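PDB 7BIP: luciferase-like monooxygenase from Streptomyces bottropensis, which probably acts as a monooxygenase with a luciferase-like barrel fold in the biosynthesis of the aromatic polyketide rishirilide. Local coordinates for residues K87-L92 and R139-E144; D145-G150 and F155-M160. One frame throughout, in Å; residues are numbered along the deposited sequence.

Contact 1: K87-L92 and R139-E144; sequences KLAGKL and RLWAEE. With CA (calcium ion), chain C.
A89 and W141 make the one hydrogen bond between the two segments: NE1 of W141 gives its hydrogen to the main-chain O of A89, 3.1 Å away. The bond is fairly straight at the proton (161°) and the oxygen lies close to the indole plane, but NE1 meets the carbonyl from the side, at a C=O...N angle of 112°. The buried indole N-H thus has a backbone acceptor, which helps to hold the rotation of the ring. CG of W141 stands anti to the carbonyl carbon of W141 itself (chi1 -72°), which carries the ring across to the facing helix. Apolar contacts flank this bond. CB of A89 sits on CB of L140 at 3.8 Å, and the small methyl lets the backbones come close, with the CA atoms of A89 and L140 6.5 Å apart. One turn on, CD1 of L92 reaches CZ2 of W141 at 3.7 Å, at the ring edge. Two residues beyond the end of helix 126-142, the carboxylate of E144 chelates a calcium ion through OE1 (2.4 Å) and OE2 (2.5 Å); one of the two waters on the metal also donates to O of A142. In this (beta/alpha)8 barrel, the contact packs helix 126-142 against helix 85-98; V105 of strand 103-107 touches both L92 and W141, and V58 of helix 57-67 lies against L92.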
loop_
_atom_site.group_PDB
_atom_site.type_symbol
_atom_site.label_atom_id
_atom_site.label_comp_id
_atom_site.label_asym_id
_atom_site.label_seq_id
_atom_site.Cartn_x
_atom_site.Cartn_y
_atom_site.Cartn_z
ATOM N N LYS A 87 3.030 1.694 -11.529
ATOM C CA LYS A 87 2.862 1.315 -10.131
ATOM C C LYS A 87 1.822 2.182 -9.445
ATOM O O LYS A 87 0.992 1.678 -8.677
ATOM C CB LYS A 87 4.200 1.455 -9.420
ATOM C CG LYS A 87 5.242 0.526 -9.945
ATOM C CD LYS A 87 4.913 -0.867 -9.548
ATOM C CE LYS A 87 5.017 -0.989 -8.047
ATOM N NZ LYS A 87 6.358 -0.560 -7.559
ATOM N N LEU A 88 1.884 3.493 -9.682
ATOM C CA LEU A 88 0.934 4.405 -9.066
ATOM C C LEU A 88 -0.484 4.098 -9.526
ATOM O O LEU A 88 -1.408 4.000 -8.707
ATOM C CB LEU A 88 1.314 5.845 -9.400
ATOM C CG LEU A 88 0.585 6.953 -8.650
ATOM C CD1 LEU A 88 0.608 6.712 -7.138
ATOM C CD2 LEU A 88 1.289 8.248 -9.005
ATOM N N ALA A 89 -0.680 3.935 -10.837
ATOM C CA ALA A 89 -2.013 3.598 -11.328
ATOM C C ALA A 89 -2.493 2.279 -10.741
ATOM O O ALA A 89 -3.655 2.160 -10.330
ATOM C CB ALA A 89 -2.020 3.532 -12.854
ATOM N N GLY A 90 -1.603 1.282 -10.685
ATOM C CA GLY A 90 -2.005 -0.034 -10.208
ATOM C C GLY A 90 -2.388 -0.044 -8.739
ATOM O O GLY A 90 -3.437 -0.582 -8.375
ATOM N N LYS A 91 -1.542 0.540 -7.870
ATOM C CA LYS A 91 -1.871 0.484 -6.441
ATOM C C LYS A 91 -3.104 1.314 -6.131
ATOM O O LYS A 91 -3.912 0.926 -5.277
ATOM C CB LYS A 91 -0.683 0.924 -5.572
ATOM C CG LYS A 91 -0.345 2.410 -5.606
ATOM C CD LYS A 91 0.769 2.738 -4.597
ATOM C CE LYS A 91 2.093 2.137 -5.013
ATOM N NZ LYS A 91 3.214 2.745 -4.229
ATOM N N LEU A 92 -3.301 2.427 -6.837
ATOM C CA LEU A 92 -4.492 3.233 -6.583
ATOM C C LEU A 92 -5.750 2.530 -7.083
ATOM O O LEU A 92 -6.816 2.651 -6.470
ATOM C CB LEU A 92 -4.353 4.604 -7.235
ATOM C CG LEU A 92 -3.350 5.552 -6.564
ATOM C CD1 LEU A 92 -3.081 6.706 -7.510
ATOM C CD2 LEU A 92 -3.848 6.047 -5.190
ATOM N N ARG A 139 -4.480 8.010 -18.065
ATOM C CA ARG A 139 -4.659 7.184 -19.253
ATOM C C ARG A 139 -4.704 5.706 -18.904
ATOM O O ARG A 139 -5.502 4.960 -19.482
ATOM C CB ARG A 139 -3.542 7.447 -20.263
ATOM C CG ARG A 139 -3.747 8.726 -20.979
ATOM C CD ARG A 139 -2.999 8.777 -22.284
ATOM N NE ARG A 139 -2.862 10.173 -22.628
ATOM C CZ ARG A 139 -2.154 10.641 -23.640
ATOM N NH1 ARG A 139 -1.504 9.809 -24.454
ATOM N NH2 ARG A 139 -2.109 11.955 -23.825
ATOM N N LEU A 140 -3.820 5.256 -17.995
ATOM C CA LEU A 140 -3.844 3.855 -17.579
ATOM C C LEU A 140 -5.181 3.480 -16.954
ATOM O O LEU A 140 -5.631 2.336 -17.092
ATOM C CB LEU A 140 -2.694 3.577 -16.608
ATOM C CG LEU A 140 -1.322 3.528 -17.309
ATOM C CD1 LEU A 140 -0.191 3.697 -16.301
ATOM C CD2 LEU A 140 -1.166 2.222 -18.090
ATOM N N TRP A 141 -5.841 4.427 -16.278
ATOM C CA TRP A 141 -7.155 4.146 -15.710
ATOM C C TRP A 141 -8.260 4.201 -16.758
ATOM O O TRP A 141 -9.190 3.385 -16.726
ATOM C CB TRP A 141 -7.491 5.163 -14.624
ATOM C CG TRP A 141 -6.749 5.067 -13.336
ATOM C CD1 TRP A 141 -6.121 3.977 -12.800
ATOM C CD2 TRP A 141 -6.604 6.128 -12.393
ATOM N NE1 TRP A 141 -5.575 4.309 -11.576
ATOM C CE2 TRP A 141 -5.865 5.623 -11.303
ATOM C CE3 TRP A 141 -7.013 7.464 -12.373
ATOM C CZ2 TRP A 141 -5.542 6.402 -10.197
ATOM C CZ3 TRP A 141 -6.694 8.243 -11.266
ATOM C CH2 TRP A 141 -5.961 7.713 -10.200
ATOM N N ALA A 142 -8.200 5.181 -17.664
ATOM C CA ALA A 142 -9.328 5.491 -18.528
ATOM C C ALA A 142 -9.346 4.685 -19.814
ATOM O O ALA A 142 -10.415 4.558 -20.429
ATOM C CB ALA A 142 -9.320 6.980 -18.896
ATOM N N GLU A 143 -8.202 4.151 -20.236
ATOM C CA GLU A 143 -8.046 3.585 -21.570
ATOM C C GLU A 143 -7.391 2.207 -21.499
ATOM O O GLU A 143 -6.863 1.786 -20.467
ATOM C CB GLU A 143 -7.194 4.494 -22.478
ATOM C CG GLU A 143 -7.648 5.950 -22.557
ATOM C CD GLU A 143 -8.984 6.121 -23.251
ATOM O OE1 GLU A 143 -9.685 7.112 -22.951
ATOM O OE2 GLU A 143 -9.333 5.269 -24.097
ATOM N N GLU A 144 -7.427 1.521 -22.638
ATOM C CA GLU A 144 -6.809 0.220 -22.824
ATOM C C GLU A 144 -5.890 0.293 -24.035
ATOM O O GLU A 144 -5.992 1.213 -24.848
ATOM C CB GLU A 144 -7.862 -0.876 -23.013
ATOM C CG GLU A 144 -8.842 -0.963 -21.858
ATOM C CD GLU A 144 -10.074 -0.084 -22.033
ATOM O OE1 GLU A 144 -10.475 0.199 -23.188
ATOM O OE2 GLU A 144 -10.649 0.314 -20.997
HETATM CA CA CA C . -12.575 1.072 -22.366
HETATM O O HOH W 1 -11.891 3.341 -22.315
HETATM O O HOH W 2 -12.779 1.193 -24.762
#

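Contact 2: D145-G150 and F155-M160. With EDO (1,2-ethanediol), chain J.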
loop_
_atom_site.group_PDB
_atom_site.type_symbol
_atom_site.label_atom_id
_atom_site.label_comp_id
_atom_site.label_asym_id
_atom_site.label_seq_id
_atom_site.Cartn_x
_atom_site.Cartn_y
_atom_site.Cartn_z
ATOM N N ASP A 145 -5.001 -0.695 -24.159
ATOM C CA ASP A 145 -3.972 -0.690 -25.212
ATOM C C ASP A 145 -3.202 0.629 -25.193
ATOM O O ASP A 145 -2.922 1.236 -26.232
ATOM C CB ASP A 145 -4.578 -0.935 -26.601
ATOM C CG ASP A 145 -4.700 -2.410 -26.947
ATOM O OD1 ASP A 145 -4.034 -3.246 -26.304
ATOM O OD2 ASP A 145 -5.464 -2.730 -27.886
ATOM N N VAL A 146 -2.895 1.101 -23.987
ATOM C CA VAL A 146 -2.282 2.411 -23.832
ATOM C C VAL A 146 -0.853 2.373 -24.353
ATOM O O VAL A 146 -0.042 1.538 -23.931
ATOM C CB VAL A 146 -2.316 2.842 -22.359
ATOM C CG1 VAL A 146 -1.553 4.164 -22.158
ATOM C CG2 VAL A 146 -3.764 2.978 -21.894
ATOM N N VAL A 147 -0.542 3.280 -25.268
ATOM C CA VAL A 147 0.817 3.472 -25.750
ATOM C C VAL A 147 1.274 4.820 -25.222
ATOM O O VAL A 147 0.764 5.867 -25.638
ATOM C CB VAL A 147 0.909 3.401 -27.275
ATOM C CG1 VAL A 147 2.353 3.563 -27.682
ATOM C CG2 VAL A 147 0.371 2.047 -27.749
ATOM N N TRP A 148 2.188 4.796 -24.262
ATOM C CA TRP A 148 2.660 6.004 -23.595
ATOM C C TRP A 148 4.113 6.217 -23.993
ATOM O O TRP A 148 4.989 5.423 -23.630
ATOM C CB TRP A 148 2.494 5.896 -22.075
ATOM C CG TRP A 148 2.999 7.123 -21.379
ATOM C CD1 TRP A 148 4.180 7.250 -20.699
ATOM C CD2 TRP A 148 2.374 8.410 -21.338
ATOM N NE1 TRP A 148 4.318 8.533 -20.226
ATOM C CE2 TRP A 148 3.223 9.265 -20.598
ATOM C CE3 TRP A 148 1.178 8.923 -21.851
ATOM C CZ2 TRP A 148 2.910 10.607 -20.356
ATOM C CZ3 TRP A 148 0.862 10.252 -21.600
ATOM C CH2 TRP A 148 1.730 11.081 -20.863
ATOM N N GLU A 149 4.365 7.274 -24.761
ATOM C CA GLU A 149 5.689 7.559 -25.293
ATOM C C GLU A 149 6.281 8.733 -24.536
ATOM O O GLU A 149 6.617 9.767 -25.121
ATOM C CB GLU A 149 5.597 7.843 -26.792
ATOM C CG GLU A 149 5.097 6.643 -27.558
ATOM C CD GLU A 149 6.140 5.546 -27.629
ATOM O OE1 GLU A 149 7.323 5.821 -27.329
ATOM O OE2 GLU A 149 5.787 4.410 -27.994
ATOM N N GLY A 150 6.406 8.575 -23.227
ATOM C CA GLY A 150 6.672 9.713 -22.377
ATOM C C GLY A 150 8.125 10.135 -22.359
ATOM O O GLY A 150 9.038 9.399 -22.745
ATOM N N PHE A 155 6.019 2.889 -22.600
ATOM C CA PHE A 155 5.488 1.543 -22.444
ATOM C C PHE A 155 4.231 1.424 -23.287
ATOM O O PHE A 155 3.634 2.426 -23.688
ATOM C CB PHE A 155 5.193 1.217 -20.970
ATOM C CG PHE A 155 4.331 2.243 -20.264
ATOM C CD1 PHE A 155 2.956 2.278 -20.448
ATOM C CD2 PHE A 155 4.904 3.155 -19.381
ATOM C CE1 PHE A 155 2.172 3.227 -19.786
ATOM C CE2 PHE A 155 4.137 4.095 -18.726
ATOM C CZ PHE A 155 2.761 4.133 -18.931
ATOM N N GLY A 156 3.832 0.187 -23.547
ATOM C CA GLY A 156 2.583 -0.060 -24.220
ATOM C C GLY A 156 2.767 -0.586 -25.626
ATOM O O GLY A 156 3.862 -0.518 -26.196
ATOM N N PRO A 157 1.681 -1.103 -26.232
ATOM C CA PRO A 157 0.334 -1.121 -25.644
ATOM C C PRO A 157 0.171 -2.074 -24.457
ATOM O O PRO A 157 0.559 -3.247 -24.536
ATOM C CB PRO A 157 -0.556 -1.564 -26.810
ATOM C CG PRO A 157 0.359 -2.284 -27.751
ATOM C CD PRO A 157 1.695 -1.615 -27.616
ATOM N N VAL A 158 -0.384 -1.548 -23.356
ATOM C CA VAL A 158 -0.670 -2.326 -22.156
ATOM C C VAL A 158 -2.038 -1.903 -21.642
ATOM O O VAL A 158 -2.532 -0.818 -21.947
ATOM C CB VAL A 158 0.386 -2.141 -21.040
ATOM C CG1 VAL A 158 1.704 -2.807 -21.427
ATOM C CG2 VAL A 158 0.557 -0.650 -20.704
ATOM N N THR A 159 -2.654 -2.778 -20.849
ATOM C CA THR A 159 -3.878 -2.441 -20.133
ATOM C C THR A 159 -3.663 -2.755 -18.661
ATOM O O THR A 159 -3.390 -3.907 -18.299
ATOM C CB THR A 159 -5.092 -3.201 -20.674
ATOM O OG1 THR A 159 -5.222 -2.968 -22.080
ATOM C CG2 THR A 159 -6.356 -2.721 -19.964
ATOM N N MET A 160 -3.757 -1.729 -17.821
ATOM C CA MET A 160 -3.475 -1.866 -16.399
ATOM C C MET A 160 -4.630 -2.540 -15.675
ATOM O O MET A 160 -5.789 -2.140 -15.820
ATOM C CB MET A 160 -3.206 -0.491 -15.782
ATOM C CG MET A 160 -2.997 -0.504 -14.265
ATOM S SD MET A 160 -1.602 -1.533 -13.712
ATOM C CE MET A 160 -0.304 -0.945 -14.770
HETATM C C1 EDO J . 5.319 1.884 -30.417
HETATM O O1 EDO J . 6.233 0.825 -30.100
HETATM C C2 EDO J . 6.104 3.135 -30.794
HETATM O O2 EDO J . 5.202 4.233 -30.986
HETATM O O HOH W 3 -3.364 -3.774 -24.057
#
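The carbonyl O of V146 is approached by three groups of 155-160: it accepts a hydrogen bond from N of V158 at 3.2 Å and takes CA-H...O contacts from CA of G156 at 3.1 Å and CA of P157 at 3.2 Å. In return N of V146 donates to O of V158 (2.8 Å). V146 with V158 and W148 with F155 are antiparallel hydrogen-bonded pairs, and the register slips by one residue between them, a beta bulge; G156 has backbone angles that favour glycine, and a cis peptide leads into P157. D145, in the left-handed helical conformation, joins V146 opposite V158 as a G1 bulge, and its N-H points almost straight at OG1 of T159 (N to OG1 3.1 Å, 175°). A water also lies within hydrogen-bonding distance of OG1. In the other pair, N of W148 bonds to O of F155 at 2.8 Å and N of F155 returns a bond to O of W148, while CB of W148 lies over one face of the F155 ring, offset toward the rim, 3.5 Å from CE1. F155 takes the crowded first torsion (chi1 52°), which lays its ring beside the indole; the planes, 30° apart, barely overlap. CG2 of V147 packs on CB of P157, on the more exposed side. The hairpin is thus held by paired backbone bonds on either side of the register shift, by the D145-T159 bond, and by aromatic packing on the W148 and F155 face.

Contact 1 is a wholly buried contact between helices packed around the barrel, whereas contact 2 is a hairpin farther from the centre of the chain and only partly buried. Both rest on the same two helices: 126-142 leads directly into the hairpin and packs against W148, while 85-98 meets F155 and M160, M160 also touching G90. OG1 of T159 packs on CB of E144, the residue whose carboxylate binds calcium. Their chemistry follows their place: apolar packing with a single side-chain-to-backbone bond inside, mostly main-chain bonds, with one to the T159 hydroxyl, outside. Each also reaches the second subunit, through K87 and K91 or V158 and M160.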